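Local coordinates for protein alcohol dehydrogenase, zinc-containing (Thermotoga maritima, PDB 1VJ0) that probably acts as a zinc-containing oxidoreductase of the medium-chain dehydrogenase type, most likely interconverting alcohols and carbonyl compounds, at residues L30-F35 and P355-N360; G88-R91 and L97-P100; P128-Y133 and I324-T329; L233-E238 and L346-T351. One frame throughout, in Å; residues are numbered along the deposited sequence.

Contact 1 (L30-F35 and P355-N360)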
loop_
_atom_site.group_PDB
_atom_site.type_symbol
_atom_site.label_atom_id
_atom_site.label_comp_id
_atom_site.label_asym_id
_atom_site.label_seq_id
_atom_site.Cartn_x
_atom_site.Cartn_y
_atom_site.Cartn_z
ATOM N N LEU A 30 -37.933 -10.105 -26.410
ATOM C CA LEU A 30 -36.959 -11.162 -26.719
ATOM C C LEU A 30 -37.685 -12.331 -27.378
ATOM O O LEU A 30 -38.791 -12.682 -26.988
ATOM C CB LEU A 30 -36.305 -11.659 -25.457
ATOM C CG LEU A 30 -35.600 -10.644 -24.575
ATOM C CD1 LEU A 30 -34.918 -11.371 -23.424
ATOM C CD2 LEU A 30 -34.606 -9.934 -25.340
ATOM N N VAL A 31 -37.054 -12.935 -28.370
ATOM C CA VAL A 31 -37.690 -14.027 -29.102
ATOM C C VAL A 31 -36.983 -15.367 -28.862
ATOM O O VAL A 31 -35.735 -15.455 -28.801
ATOM C CB VAL A 31 -37.793 -13.732 -30.612
ATOM C CG1 VAL A 31 -38.437 -12.385 -30.824
ATOM C CG2 VAL A 31 -36.461 -13.756 -31.266
ATOM N N TYR A 32 -37.808 -16.387 -28.700
ATOM C CA TYR A 32 -37.359 -17.740 -28.461
ATOM C C TYR A 32 -36.748 -18.300 -29.750
ATOM O O TYR A 32 -37.327 -18.218 -30.820
ATOM C CB TYR A 32 -38.547 -18.594 -27.968
ATOM C CG TYR A 32 -38.235 -20.066 -27.934
ATOM C CD1 TYR A 32 -37.573 -20.636 -26.856
ATOM C CD2 TYR A 32 -38.555 -20.874 -29.008
ATOM C CE1 TYR A 32 -37.228 -22.009 -26.856
ATOM C CE2 TYR A 32 -38.229 -22.237 -29.019
ATOM C CZ TYR A 32 -37.558 -22.792 -27.941
ATOM O OH TYR A 32 -37.257 -24.134 -27.952
ATOM N N LYS A 33 -35.549 -18.853 -29.666
ATOM C CA LYS A 33 -34.961 -19.446 -30.848
ATOM C C LYS A 33 -34.189 -20.717 -30.479
ATOM O O LYS A 33 -33.654 -20.824 -29.374
ATOM C CB LYS A 33 -34.039 -18.445 -31.535
ATOM C CG LYS A 33 -33.432 -19.046 -32.811
ATOM C CD LYS A 33 -32.636 -18.018 -33.626
ATOM C CE LYS A 33 -32.716 -18.360 -35.127
ATOM N NZ LYS A 33 -31.930 -17.417 -35.949
ATOM N N GLU A 34 -34.109 -21.654 -31.416
ATOM C CA GLU A 34 -33.399 -22.912 -31.198
ATOM C C GLU A 34 -32.141 -22.921 -32.020
ATOM O O GLU A 34 -32.083 -22.274 -33.065
ATOM C CB GLU A 34 -34.305 -24.078 -31.551
ATOM C CG GLU A 34 -35.460 -24.167 -30.584
ATOM C CD GLU A 34 -36.451 -25.249 -30.958
ATOM O OE1 GLU A 34 -36.353 -25.808 -32.080
ATOM O OE2 GLU A 34 -37.335 -25.527 -30.138
ATOM N N PHE A 35 -31.120 -23.633 -31.519
ATOM C CA PHE A 35 -29.787 -23.704 -32.159
ATOM C C PHE A 35 -29.289 -25.149 -32.098
ATOM O O PHE A 35 -29.645 -25.868 -31.200
ATOM C CB PHE A 35 -28.779 -22.839 -31.437
ATOM C CG PHE A 35 -29.165 -21.398 -31.346
ATOM C CD1 PHE A 35 -29.978 -20.943 -30.313
ATOM C CD2 PHE A 35 -28.711 -20.494 -32.278
ATOM C CE1 PHE A 35 -30.346 -19.584 -30.250
ATOM C CE2 PHE A 35 -29.049 -19.124 -32.209
ATOM C CZ PHE A 35 -29.874 -18.681 -31.216
ATOM N N PRO A 355 -38.856 -19.190 -15.301
ATOM C CA PRO A 355 -38.366 -19.981 -16.427
ATOM C C PRO A 355 -37.704 -19.106 -17.470
ATOM O O PRO A 355 -38.149 -17.974 -17.706
ATOM C CB PRO A 355 -39.627 -20.603 -17.032
ATOM C CG PRO A 355 -40.700 -20.354 -16.140
ATOM C CD PRO A 355 -40.322 -19.245 -15.190
ATOM N N LEU A 356 -36.679 -19.636 -18.138
ATOM C CA LEU A 356 -35.990 -18.846 -19.209
ATOM C C LEU A 356 -36.951 -18.235 -20.221
ATOM O O LEU A 356 -36.793 -17.084 -20.627
ATOM C CB LEU A 356 -34.967 -19.721 -19.958
ATOM C CG LEU A 356 -34.325 -19.140 -21.204
ATOM C CD1 LEU A 356 -33.689 -17.774 -20.909
ATOM C CD2 LEU A 356 -33.332 -20.181 -21.739
ATOM N N LYS A 357 -37.950 -19.015 -20.638
ATOM C CA LYS A 357 -38.927 -18.554 -21.613
ATOM C C LYS A 357 -39.792 -17.368 -21.183
ATOM O O LYS A 357 -40.437 -16.746 -22.043
ATOM C CB LYS A 357 -39.811 -19.716 -22.089
ATOM C CG LYS A 357 -39.025 -20.707 -22.991
ATOM C CD LYS A 357 -39.884 -21.963 -23.293
ATOM C CE LYS A 357 -39.130 -22.996 -24.166
ATOM N NZ LYS A 357 -39.906 -24.331 -24.290
ATOM N N GLU A 358 -39.759 -17.031 -19.895
ATOM C CA GLU A 358 -40.368 -15.800 -19.362
ATOM C C GLU A 358 -39.377 -14.629 -19.166
ATOM O O GLU A 358 -39.609 -13.698 -18.398
ATOM C CB GLU A 358 -41.093 -16.143 -18.083
ATOM C CG GLU A 358 -42.290 -17.077 -18.361
ATOM C CD GLU A 358 -43.247 -17.221 -17.200
ATOM O OE1 GLU A 358 -42.903 -16.846 -16.064
ATOM O OE2 GLU A 358 -44.379 -17.710 -17.403
ATOM N N ALA A 359 -38.280 -14.671 -19.907
ATOM C CA ALA A 359 -37.284 -13.609 -19.821
ATOM C C ALA A 359 -37.896 -12.195 -20.012
ATOM O O ALA A 359 -37.430 -11.215 -19.402
ATOM C CB ALA A 359 -36.065 -13.885 -20.788
ATOM N N ASN A 360 -38.909 -12.057 -20.844
ATOM C CA ASN A 360 -39.497 -10.722 -21.036
ATOM C C ASN A 360 -40.159 -10.229 -19.745
ATOM O O ASN A 360 -40.032 -9.052 -19.368
ATOM C CB ASN A 360 -40.488 -10.716 -22.208
ATOM C CG ASN A 360 -39.779 -10.793 -23.528
ATOM O OD1 ASN A 360 -39.058 -9.880 -23.873
ATOM N ND2 ASN A 360 -39.949 -11.900 -24.256
HETATM O O HOH W 1 -38.102 -25.537 -25.822
#
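L30 and N360 are joined by two hydrogen bonds through a single side-chain amide, which reads both the N-H and the carbonyl of one residue. N360 OD1 accepts from L30 N at 2.8 Å, and N360 ND2 donates to L30 O at 3.1 Å, lying in the carbonyl plane on a lone pair of that oxygen. With OD1 accepting and ND2 donating, the two bonds set which way round the amide is turned. The leucine side chain crosses the amide at a slant. Its CB and CG both lie 3.6 Å from N360 OD1, and beyond them CD1 reaches the methyl CB of A359 at 3.8 Å. With CG beside the backbone N (chi1 -56°), the chain stays close to the amide before entering the apolar layer, where L23 and Y149 also pack on it. K357 CE rests obliquely against the Y32 ring, 3.4 Å from CE1. A water links K357 NZ to Y32 OH, and this hydroxyl donates to E34 OE2 at 2.6 Å. An asparagine amide imitating a strand neighbour thus attaches the two-stranded hairpin 16-22/31-37 to the last helix, 359-368, the chain's end returning to the GroES-like catalytic domain as is usual in medium-chain dehydrogenases.

Contact 2 (G88-R91 and L97-P100); sequences GEKR and LLKP
K90 and L98 form the tight side of a hairpin-like turn in the GroES-like domain, in the long loop between strands 78-86 and 103-106, where R91 and L97 make a single beta bridge. L98 N donates to K90 O at 2.9 Å in an almost straight bond (N-H...O 176°), approaching nearly head-on to the carbonyl. The reciprocal backbone bond is replaced by a water, which accepts from K90 N at 2.9 Å and donates to L98 O at 2.6 Å, so the two chains already diverge here. On the buried face the K90 and L98 side chains run side by side, with K90 CG 3.7 Å from L98 CD1, and both rest on V161 of strand 161-164. A bend at chi2 (68°) then leads the lysine away from L98, and its NZ is held by the carbonyl oxygens of T159 and P157. The other side faces solvent, and the exposed side chains of E89, R91 and L97 make it without a backbone bond of their own. There L97 CD2 meets E89 CB at 4.0 Å, and the extended R91 chain swings its guanidinium back across the leucine, with NH1 tied to G95 O. L97 CG sits 3.5 Å above the plane of that guanidinium, displaced toward its rim on the NH1 side.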
loop_
_atom_site.group_PDB
_atom_site.type_symbol
_atom_site.label_atom_id
_atom_site.label_comp_id
_atom_site.label_asym_id
_atom_site.label_seq_id
_atom_site.Cartn_x
_atom_site.Cartn_y
_atom_site.Cartn_z
ATOM N N GLY A 88 -10.551 -29.987 -26.060
ATOM C CA GLY A 88 -9.177 -29.910 -25.547
ATOM C C GLY A 88 -9.178 -30.034 -24.026
ATOM O O GLY A 88 -9.891 -30.878 -23.480
ATOM N N GLU A 89 -8.419 -29.174 -23.354
ATOM C CA GLU A 89 -8.339 -29.152 -21.884
ATOM C C GLU A 89 -8.567 -27.760 -21.347
ATOM O O GLU A 89 -8.226 -26.753 -21.996
ATOM C CB GLU A 89 -6.943 -29.588 -21.394
ATOM C CG GLU A 89 -6.500 -30.964 -21.834
ATOM C CD GLU A 89 -6.099 -30.971 -23.303
ATOM O OE1 GLU A 89 -5.312 -30.096 -23.759
ATOM O OE2 GLU A 89 -6.625 -31.808 -24.016
ATOM N N LYS A 90 -9.173 -27.690 -20.163
ATOM C CA LYS A 90 -9.371 -26.413 -19.472
ATOM C C LYS A 90 -9.224 -26.594 -17.974
ATOM O O LYS A 90 -9.817 -27.452 -17.399
ATOM C CB LYS A 90 -10.715 -25.776 -19.814
ATOM C CG LYS A 90 -10.986 -24.486 -19.039
ATOM C CD LYS A 90 -10.062 -23.337 -19.421
ATOM C CE LYS A 90 -10.409 -22.066 -18.646
ATOM N NZ LYS A 90 -9.460 -20.852 -18.869
ATOM N N ARG A 91 -8.358 -25.795 -17.384
ATOM C CA ARG A 91 -8.160 -25.776 -15.954
ATOM C C ARG A 91 -8.844 -24.581 -15.367
ATOM O O ARG A 91 -8.846 -23.464 -15.944
ATOM C CB ARG A 91 -6.687 -25.658 -15.635
ATOM C CG ARG A 91 -5.958 -26.906 -15.970
ATOM C CD ARG A 91 -4.547 -26.859 -15.551
ATOM N NE ARG A 91 -3.831 -27.948 -16.184
ATOM C CZ ARG A 91 -3.718 -29.176 -15.707
ATOM N NH1 ARG A 91 -4.261 -29.520 -14.534
ATOM N NH2 ARG A 91 -3.030 -30.081 -16.405
ATOM N N LEU A 97 -8.414 -29.567 -13.584
ATOM C CA LEU A 97 -8.947 -29.933 -14.872
ATOM C C LEU A 97 -10.462 -30.117 -14.861
ATOM O O LEU A 97 -10.983 -30.909 -14.108
ATOM C CB LEU A 97 -8.301 -31.241 -15.378
ATOM C CG LEU A 97 -6.982 -31.076 -16.131
ATOM C CD1 LEU A 97 -6.279 -32.447 -16.346
ATOM C CD2 LEU A 97 -7.190 -30.376 -17.456
ATOM N N LEU A 98 -11.148 -29.378 -15.720
ATOM C CA LEU A 98 -12.590 -29.475 -15.875
ATOM C C LEU A 98 -12.907 -30.764 -16.620
ATOM O O LEU A 98 -12.152 -31.171 -17.555
ATOM C CB LEU A 98 -13.128 -28.268 -16.676
ATOM C CG LEU A 98 -12.921 -26.873 -16.042
ATOM C CD1 LEU A 98 -13.663 -25.790 -16.849
ATOM C CD2 LEU A 98 -13.340 -26.810 -14.602
ATOM N N LYS A 99 -14.008 -31.401 -16.194
ATOM C CA LYS A 99 -14.564 -32.559 -16.838
ATOM C C LYS A 99 -16.085 -32.427 -16.960
ATOM O O LYS A 99 -16.696 -31.638 -16.222
ATOM C CB LYS A 99 -14.173 -33.819 -16.049
ATOM C CG LYS A 99 -14.544 -33.790 -14.617
ATOM C CD LYS A 99 -14.221 -35.127 -13.888
ATOM C CE LYS A 99 -14.747 -35.098 -12.412
ATOM N NZ LYS A 99 -14.468 -33.806 -11.708
ATOM N N PRO A 100 -16.696 -33.155 -17.897
ATOM C CA PRO A 100 -18.162 -33.114 -18.070
ATOM C C PRO A 100 -18.846 -33.395 -16.737
ATOM O O PRO A 100 -18.434 -34.284 -16.012
ATOM C CB PRO A 100 -18.446 -34.234 -19.086
ATOM C CG PRO A 100 -17.147 -34.386 -19.845
ATOM C CD PRO A 100 -16.045 -34.046 -18.867
HETATM O O HOH W 2 -10.324 -30.218 -19.185
#

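Contact 3 (P128-Y133 and I324-T329)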
loop_
_atom_site.group_PDB
_atom_site.type_symbol
_atom_site.label_atom_id
_atom_site.label_comp_id
_atom_site.label_asym_id
_atom_site.label_seq_id
_atom_site.Cartn_x
_atom_site.Cartn_y
_atom_site.Cartn_z
ATOM N N PRO A 128 -9.148 -1.898 -22.663
ATOM C CA PRO A 128 -10.065 -1.373 -23.677
ATOM C C PRO A 128 -10.642 -2.464 -24.613
ATOM O O PRO A 128 -11.486 -2.157 -25.431
ATOM C CB PRO A 128 -9.187 -0.391 -24.466
ATOM C CG PRO A 128 -7.751 -0.900 -24.264
ATOM C CD PRO A 128 -7.747 -1.568 -22.928
ATOM N N ASN A 129 -10.161 -3.701 -24.523
ATOM C CA ASN A 129 -10.540 -4.748 -25.464
ATOM C C ASN A 129 -11.353 -5.786 -24.732
ATOM O O ASN A 129 -11.401 -6.932 -25.136
ATOM C CB ASN A 129 -9.279 -5.418 -26.029
ATOM C CG ASN A 129 -8.344 -4.438 -26.751
ATOM O OD1 ASN A 129 -8.761 -3.774 -27.678
ATOM N ND2 ASN A 129 -7.054 -4.382 -26.334
ATOM N N ARG A 130 -11.963 -5.394 -23.623
ATOM C CA ARG A 130 -12.678 -6.325 -22.717
ATOM C C ARG A 130 -13.990 -6.833 -23.364
ATOM O O ARG A 130 -14.802 -6.045 -23.855
ATOM C CB ARG A 130 -12.959 -5.590 -21.400
ATOM C CG ARG A 130 -13.497 -6.386 -20.259
ATOM C CD ARG A 130 -13.494 -5.620 -18.904
ATOM N NE ARG A 130 -14.331 -6.343 -17.994
ATOM C CZ ARG A 130 -15.648 -6.158 -17.864
ATOM N NH1 ARG A 130 -16.294 -5.200 -18.541
ATOM N NH2 ARG A 130 -16.316 -6.942 -17.045
ATOM N N LYS A 131 -14.116 -8.153 -23.414
ATOM C CA LYS A 131 -15.183 -8.878 -24.100
ATOM C C LYS A 131 -16.066 -9.509 -23.015
ATOM O O LYS A 131 -15.554 -10.253 -22.160
ATOM C CB LYS A 131 -14.597 -10.013 -24.944
ATOM C CG LYS A 131 -13.851 -9.571 -26.165
ATOM C CD LYS A 131 -13.426 -10.790 -26.978
ATOM N N VAL A 132 -17.354 -9.214 -23.033
ATOM C CA VAL A 132 -18.268 -9.595 -21.931
ATOM C C VAL A 132 -19.457 -10.359 -22.505
ATOM O O VAL A 132 -20.156 -9.840 -23.380
ATOM C CB VAL A 132 -18.755 -8.348 -21.138
ATOM C CG1 VAL A 132 -19.609 -8.713 -19.938
ATOM C CG2 VAL A 132 -17.548 -7.523 -20.662
ATOM N N TYR A 133 -19.632 -11.602 -22.028
ATOM C CA TYR A 133 -20.819 -12.420 -22.301
ATOM C C TYR A 133 -22.068 -11.623 -22.027
ATOM O O TYR A 133 -22.147 -10.897 -21.036
ATOM C CB TYR A 133 -20.835 -13.734 -21.476
ATOM C CG TYR A 133 -19.636 -14.623 -21.785
ATOM C CD1 TYR A 133 -19.510 -15.253 -23.013
ATOM C CD2 TYR A 133 -18.605 -14.771 -20.863
ATOM C CE1 TYR A 133 -18.373 -16.013 -23.348
ATOM C CE2 TYR A 133 -17.507 -15.576 -21.164
ATOM C CZ TYR A 133 -17.383 -16.186 -22.399
ATOM O OH TYR A 133 -16.283 -16.949 -22.683
ATOM N N ILE A 324 -15.083 3.307 -9.288
ATOM C CA ILE A 324 -14.954 1.857 -9.400
ATOM C C ILE A 324 -15.589 1.359 -10.714
ATOM O O ILE A 324 -16.807 1.526 -10.939
ATOM C CB ILE A 324 -15.611 1.136 -8.171
ATOM C CG1 ILE A 324 -15.079 1.696 -6.869
ATOM C CG2 ILE A 324 -15.447 -0.386 -8.294
ATOM C CD1 ILE A 324 -13.619 1.509 -6.637
ATOM N N TRP A 325 -14.755 0.817 -11.596
ATOM C CA TRP A 325 -15.207 0.276 -12.851
ATOM C C TRP A 325 -15.159 -1.268 -12.802
ATOM O O TRP A 325 -14.072 -1.849 -12.716
ATOM C CB TRP A 325 -14.352 0.784 -14.022
ATOM C CG TRP A 325 -14.901 0.299 -15.322
ATOM C CD1 TRP A 325 -14.311 -0.538 -16.234
ATOM C CD2 TRP A 325 -16.166 0.618 -15.830
ATOM N NE1 TRP A 325 -15.159 -0.753 -17.288
ATOM C CE2 TRP A 325 -16.309 -0.047 -17.067
ATOM C CE3 TRP A 325 -17.215 1.442 -15.372
ATOM C CZ2 TRP A 325 -17.462 0.045 -17.841
ATOM C CZ3 TRP A 325 -18.384 1.511 -16.129
ATOM C CH2 TRP A 325 -18.483 0.825 -17.367
ATOM N N VAL A 326 -16.331 -1.888 -12.929
ATOM C CA VAL A 326 -16.478 -3.343 -13.008
ATOM C C VAL A 326 -15.539 -4.091 -12.017
ATOM O O VAL A 326 -15.482 -3.712 -10.834
ATOM C CB VAL A 326 -16.490 -3.868 -14.503
ATOM C CG1 VAL A 326 -17.582 -3.121 -15.302
ATOM C CG2 VAL A 326 -15.182 -3.736 -15.158
ATOM N N SER A 327 -14.937 -5.186 -12.442
ATOM C CA SER A 327 -14.128 -6.010 -11.569
ATOM C C SER A 327 -13.310 -6.896 -12.447
ATOM O O SER A 327 -13.572 -7.012 -13.649
ATOM C CB SER A 327 -15.029 -6.861 -10.694
ATOM O OG SER A 327 -15.958 -7.549 -11.494
ATOM N N ASP A 328 -12.317 -7.535 -11.846
ATOM C CA ASP A 328 -11.478 -8.472 -12.541
ATOM C C ASP A 328 -11.495 -9.838 -11.863
ATOM O O ASP A 328 -12.265 -10.080 -10.947
ATOM C CB ASP A 328 -10.058 -7.894 -12.727
ATOM C CG ASP A 328 -9.307 -7.724 -11.445
ATOM O OD1 ASP A 328 -9.536 -8.447 -10.441
ATOM O OD2 ASP A 328 -8.406 -6.889 -11.374
ATOM N N THR A 329 -10.658 -10.752 -12.351
ATOM C CA THR A 329 -10.625 -12.096 -11.823
ATOM C C THR A 329 -10.182 -12.191 -10.364
ATOM O O THR A 329 -10.651 -13.050 -9.693
ATOM C CB THR A 329 -9.735 -12.955 -12.702
ATOM O OG1 THR A 329 -10.356 -13.076 -13.992
ATOM C CG2 THR A 329 -9.599 -14.369 -12.159
HETATM O O HOH W 3 -15.125 -2.622 -19.630
HETATM O O HOH W 4 -12.441 -7.488 -16.183
HETATM O O HOH W 5 -15.292 -8.735 -15.207
#
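V326 packs on R130, and the segment first reaches this arginine through water: W325 NE1 donates in the ring plane to a molecule 3.0 Å away, which also accepts from R130 NH1. W325 N bonds N318 of the second subunit, and R290 of that subunit makes a cation-pi contact with the ring. V326 comes next. Its CG1 lies over the centre of the neighbouring indole, while CG2 sits 3.7 Å above the plane of the R130 guanidinium, also centred. V132 CG2 covers the opposite face, displaced toward its rim. An extended arginine chain, with CG opposite the backbone N (chi1 -171°), carries the group there. S327 O follows, accepting from two waters at 2.8 and 2.9 Å; one accepts from R130 NE and the other from R130 NH2, making a double bridge. D328 then caps helix 329-340, and its OD2 pairs with K122 of the third subunit. R130 NH1 also hydrogen-bonds an unidentified molecule, probably from the crystallisation liquor. The result is a hydrated interdomain junction, joining the lobe of the four-cysteine zinc site (C112, C115, C118 and C127) to the end of strand 320-323, the outermost of the coenzyme domain's sheet within this chain.

Contact 4 (L233-E238 and L346-T351)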
loop_
_atom_site.group_PDB
_atom_site.type_symbol
_atom_site.label_atom_id
_atom_site.label_comp_id
_atom_site.label_asym_id
_atom_site.label_seq_id
_atom_site.Cartn_x
_atom_site.Cartn_y
_atom_site.Cartn_z
ATOM N N LEU A 233 -34.460 -1.539 3.271
ATOM C CA LEU A 233 -33.726 -1.159 4.474
ATOM C C LEU A 233 -33.890 -2.239 5.523
ATOM O O LEU A 233 -32.953 -2.555 6.191
ATOM C CB LEU A 233 -34.134 0.227 4.990
ATOM C CG LEU A 233 -33.635 1.365 4.083
ATOM C CD1 LEU A 233 -34.191 2.754 4.541
ATOM C CD2 LEU A 233 -32.131 1.408 3.939
ATOM N N LYS A 234 -35.073 -2.819 5.616
ATOM C CA LYS A 234 -35.306 -3.975 6.485
ATOM C C LYS A 234 -34.401 -5.140 6.059
ATOM O O LYS A 234 -33.738 -5.733 6.872
ATOM C CB LYS A 234 -36.774 -4.365 6.433
ATOM C CG LYS A 234 -37.161 -5.365 7.436
ATOM C CD LYS A 234 -38.694 -5.501 7.524
ATOM N N LEU A 235 -34.290 -5.380 4.758
ATOM C CA LEU A 235 -33.416 -6.420 4.267
ATOM C C LEU A 235 -31.965 -6.120 4.647
ATOM O O LEU A 235 -31.282 -6.997 5.120
ATOM C CB LEU A 235 -33.557 -6.571 2.758
ATOM C CG LEU A 235 -32.743 -7.646 2.081
ATOM C CD1 LEU A 235 -33.014 -9.002 2.710
ATOM C CD2 LEU A 235 -33.149 -7.677 0.623
ATOM N N ALA A 236 -31.521 -4.871 4.509
ATOM C CA ALA A 236 -30.161 -4.504 4.853
ATOM C C ALA A 236 -29.875 -4.813 6.309
ATOM O O ALA A 236 -28.821 -5.351 6.601
ATOM C CB ALA A 236 -29.897 -3.039 4.582
ATOM N N GLU A 237 -30.814 -4.505 7.204
ATOM C CA GLU A 237 -30.694 -4.907 8.619
ATOM C C GLU A 237 -30.621 -6.414 8.826
ATOM O O GLU A 237 -29.814 -6.911 9.625
ATOM C CB GLU A 237 -31.890 -4.377 9.435
ATOM C CG GLU A 237 -31.884 -2.841 9.559
ATOM C CD GLU A 237 -33.185 -2.247 10.079
ATOM O OE1 GLU A 237 -34.154 -3.010 10.308
ATOM O OE2 GLU A 237 -33.234 -0.997 10.222
ATOM N N GLU A 238 -31.480 -7.143 8.139
ATOM C CA GLU A 238 -31.455 -8.598 8.216
ATOM C C GLU A 238 -30.139 -9.238 7.764
ATOM O O GLU A 238 -29.811 -10.338 8.229
ATOM C CB GLU A 238 -32.587 -9.162 7.413
ATOM C CG GLU A 238 -33.908 -8.903 8.112
ATOM C CD GLU A 238 -35.104 -9.443 7.380
ATOM O OE1 GLU A 238 -34.929 -10.001 6.261
ATOM O OE2 GLU A 238 -36.209 -9.314 7.947
ATOM N N LEU A 346 -27.465 -13.950 1.643
ATOM C CA LEU A 346 -27.534 -13.408 0.286
ATOM C C LEU A 346 -28.671 -13.997 -0.534
ATOM O O LEU A 346 -29.129 -13.352 -1.468
ATOM C CB LEU A 346 -26.202 -13.553 -0.436
ATOM C CG LEU A 346 -25.097 -12.715 0.260
ATOM C CD1 LEU A 346 -23.692 -13.109 -0.180
ATOM C CD2 LEU A 346 -25.312 -11.248 -0.051
ATOM N N SER A 347 -29.179 -15.180 -0.176
ATOM C CA SER A 347 -30.322 -15.710 -0.928
ATOM C C SER A 347 -31.546 -14.839 -0.695
ATOM O O SER A 347 -32.475 -14.887 -1.494
ATOM C CB SER A 347 -30.677 -17.175 -0.615
ATOM O OG SER A 347 -30.920 -17.369 0.766
ATOM N N LYS A 348 -31.569 -14.063 0.388
ATOM C CA LYS A 348 -32.677 -13.172 0.628
ATOM C C LYS A 348 -32.892 -12.101 -0.480
ATOM O O LYS A 348 -33.965 -11.517 -0.589
ATOM C CB LYS A 348 -32.533 -12.502 2.008
ATOM C CG LYS A 348 -32.540 -13.484 3.213
ATOM C CD LYS A 348 -32.410 -12.717 4.536
ATOM C CE LYS A 348 -32.273 -13.661 5.709
ATOM N NZ LYS A 348 -33.551 -14.385 5.984
ATOM N N LEU A 349 -31.885 -11.822 -1.265
ATOM C CA LEU A 349 -31.958 -10.851 -2.324
ATOM C C LEU A 349 -32.752 -11.372 -3.532
ATOM O O LEU A 349 -33.281 -10.584 -4.305
ATOM C CB LEU A 349 -30.558 -10.477 -2.766
ATOM C CG LEU A 349 -29.794 -9.440 -1.954
ATOM C CD1 LEU A 349 -29.592 -9.852 -0.525
ATOM C CD2 LEU A 349 -28.435 -9.195 -2.594
ATOM N N ILE A 350 -32.855 -12.694 -3.680
ATOM C CA ILE A 350 -33.562 -13.277 -4.841
ATOM C C ILE A 350 -35.029 -13.305 -4.555
ATOM O O ILE A 350 -35.478 -14.044 -3.708
ATOM C CB ILE A 350 -33.023 -14.677 -5.201
ATOM C CG1 ILE A 350 -31.544 -14.552 -5.564
ATOM C CG2 ILE A 350 -33.862 -15.281 -6.387
ATOM C CD1 ILE A 350 -30.756 -15.825 -5.484
ATOM N N THR A 351 -35.774 -12.436 -5.217
ATOM C CA THR A 351 -37.193 -12.323 -4.956
ATOM C C THR A 351 -38.030 -13.097 -5.917
ATOM O O THR A 351 -39.188 -13.391 -5.594
ATOM C CB THR A 351 -37.666 -10.868 -4.977
ATOM O OG1 THR A 351 -37.187 -10.213 -6.145
ATOM C CG2 THR A 351 -37.107 -10.093 -3.791
#
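E238, whose backbone N donates to K234 O at 2.9 Å in the last turn of helix 230-238, turns its side chain toward K348 without closing a salt bridge. The carboxylate and the lysine chain cross at about a right angle, and E238 OE1 comes to 4.1 Å from K348 CD. With the last torsion of the lysine bent (chi4 -70°), K348 NZ stands 4.6 Å from E238 OE1, where a modest attraction is likely. Beside this polar edge L235 makes the apolar part of the contact. Its CG stands opposite the backbone N (chi1 -178°), which projects the isobutyl fork at the loop: L235 CD1 meets K348 CB at 3.6 Å, while L235 CD2 reaches L349 CD1 at 4.3 Å. The lysine stem serves both neighbours, since K348 CB meets the leucine and K348 CD lies about as near to L235 CD1 as to E238 OE1. Helix 230-238 is the connection between strands 222-227 and 243-246 in the Rossmann-type coenzyme domain, one beta-alpha-beta crossover of the parallel sheet. Its partner 346-351 leaves helix 343-346 and leads into strand 352-355 of the catalytic domain's sheet, so the contact bridges the two domains, with the helix on the coenzyme side and 346-351 on the catalytic side. L209 of helix 206-217 packs on L235 from the coenzyme side, and L349 rests on M175 of helix 170-188.

From the N terminus, the strand of contact 1 is laid down first, but its partner arrives only near the C terminus, so contact 1 encloses the other three. Contact 2 is the first to close, as a short local turn within the catalytic domain. Contact 3 opens next, beside the four-cysteine zinc lobe, and contact 4 opens in the coenzyme domain before contact 3 has closed; the two cross, with 324-329 coming before 346-351. Contacts 3 and 4 each join the catalytic and coenzyme domains, on opposite sides of the chain's centre. Residues 346-351 and 355-360 almost adjoin, so contact 4 hands the chain directly to contact 1, which returns it to the N-terminal hairpin.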